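Local coordinates for replication initiator protein (Staphylococcus aureus subsp. aureus, PDB 4PTA) that probably initiates replication of staphylococcal multiresistance plasmids by binding and assembling on the plasmid replication origin, at residues 27-30 / 31-34. Sequence-based numbering, arbitrary orientation.
Sequences PNYK and DLSN
Asp31 N comes to 3.8 Å from Pro27 O, too far to continue the helical bonding of the short helix 27-30. The side chain of Asp31 meets the same oxygen through CB, 4.0 Å from Pro27 O, while the carboxylate leads away from the helix: CG stands anti to the backbone N (chi1 -161°). Leu32 does the holding. Its N donates to Tyr29 O at 2.6 Å, an i to i+3 bond bent to 145° at the hydrogen, with the donor lying 40° out of the carbonyl plane. The Leu32 side chain lies beside that carbonyl, its CG 3.3 Å from Tyr29 O, and CD1 comes within 4.3 Å of Tyr29 CB, approaching the ring obliquely. Tyr29 and Leu32 are buried, and both pack on Leu94; the Tyr29 hydroxyl bonds to Ala114 N. Beyond Leu32 the backbone is extended, and Ser33 is the N-cap of helix 34-44, its OG bonded to Glu88 OE1 of helix 79-91 and weakly to Ala36 N. Asn34 starts helix 34-44 and packs on Ile38 of the second subunit. The contact thus joins two helices of the RepA N-terminal region, a family of the helix-turn-helix clan, through a single 3-10-like (type III) turn: one backbone bond closes it, the apolar Tyr29-Leu32 pair faces the buried packing against Leu94, and the charged Lys30 and Asp31 are exposed, Lys30 NZ bonding weakly to Thr25 O.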
# COMPACT_ATOMS: atom_id res chain seq x y z
N PRO A 27 20.18 12.72 7.60
CA PRO A 27 21.09 13.73 7.07
C PRO A 27 21.79 13.26 5.79
O PRO A 27 22.02 14.07 4.89
CB PRO A 27 22.12 13.90 8.19
CG PRO A 27 21.40 13.50 9.42
CD PRO A 27 20.48 12.39 9.00
N ASN A 28 22.11 11.98 5.72
CA ASN A 28 22.71 11.42 4.52
C ASN A 28 21.85 11.68 3.29
O ASN A 28 22.37 11.91 2.20
CB ASN A 28 22.94 9.91 4.67
CG ASN A 28 24.19 9.57 5.46
OD1 ASN A 28 25.30 9.76 4.98
ND2 ASN A 28 24.00 9.06 6.67
N TYR A 29 20.54 11.65 3.48
CA TYR A 29 19.59 11.70 2.38
C TYR A 29 18.97 13.07 2.15
O TYR A 29 18.86 13.51 1.01
CB TYR A 29 18.49 10.66 2.59
CG TYR A 29 19.01 9.26 2.77
CD1 TYR A 29 18.54 8.45 3.79
CD2 TYR A 29 19.99 8.75 1.93
CE1 TYR A 29 19.02 7.16 3.96
CE2 TYR A 29 20.48 7.48 2.09
CZ TYR A 29 19.99 6.68 3.10
OH TYR A 29 20.48 5.41 3.26
N LYS A 30 18.56 13.74 3.22
CA LYS A 30 17.95 15.06 3.12
C LYS A 30 18.69 15.92 2.11
O LYS A 30 18.09 16.66 1.34
CB LYS A 30 17.92 15.75 4.48
CG LYS A 30 16.60 15.61 5.22
CD LYS A 30 16.82 15.41 6.71
CE LYS A 30 17.74 16.48 7.29
NZ LYS A 30 18.05 16.22 8.72
N ASP A 31 20.01 15.80 2.12
CA ASP A 31 20.89 16.55 1.24
C ASP A 31 20.50 16.39 -0.23
O ASP A 31 20.58 17.34 -1.01
CB ASP A 31 22.34 16.11 1.45
CG ASP A 31 23.34 17.12 0.93
OD1 ASP A 31 23.54 17.18 -0.30
OD2 ASP A 31 23.93 17.85 1.75
N LEU A 32 20.08 15.18 -0.61
CA LEU A 32 19.76 14.85 -2.00
C LEU A 32 18.82 15.85 -2.66
O LEU A 32 17.90 16.37 -2.04
CB LEU A 32 19.12 13.46 -2.08
CG LEU A 32 19.98 12.23 -1.80
CD1 LEU A 32 19.09 11.00 -1.66
CD2 LEU A 32 21.02 12.02 -2.89
N SER A 33 19.06 16.11 -3.94
CA SER A 33 18.16 16.93 -4.74
C SER A 33 16.85 16.19 -4.93
O SER A 33 16.83 14.96 -5.06
CB SER A 33 18.77 17.24 -6.10
OG SER A 33 18.74 16.09 -6.94
N ASN A 34 15.75 16.93 -4.96
CA ASN A 34 14.44 16.35 -5.20
C ASN A 34 14.41 15.50 -6.48
O ASN A 34 13.68 14.52 -6.56
CB ASN A 34 13.37 17.44 -5.25
CG ASN A 34 13.16 18.11 -3.90
OD1 ASN A 34 13.40 17.51 -2.85
ND2 ASN A 34 12.70 19.36 -3.92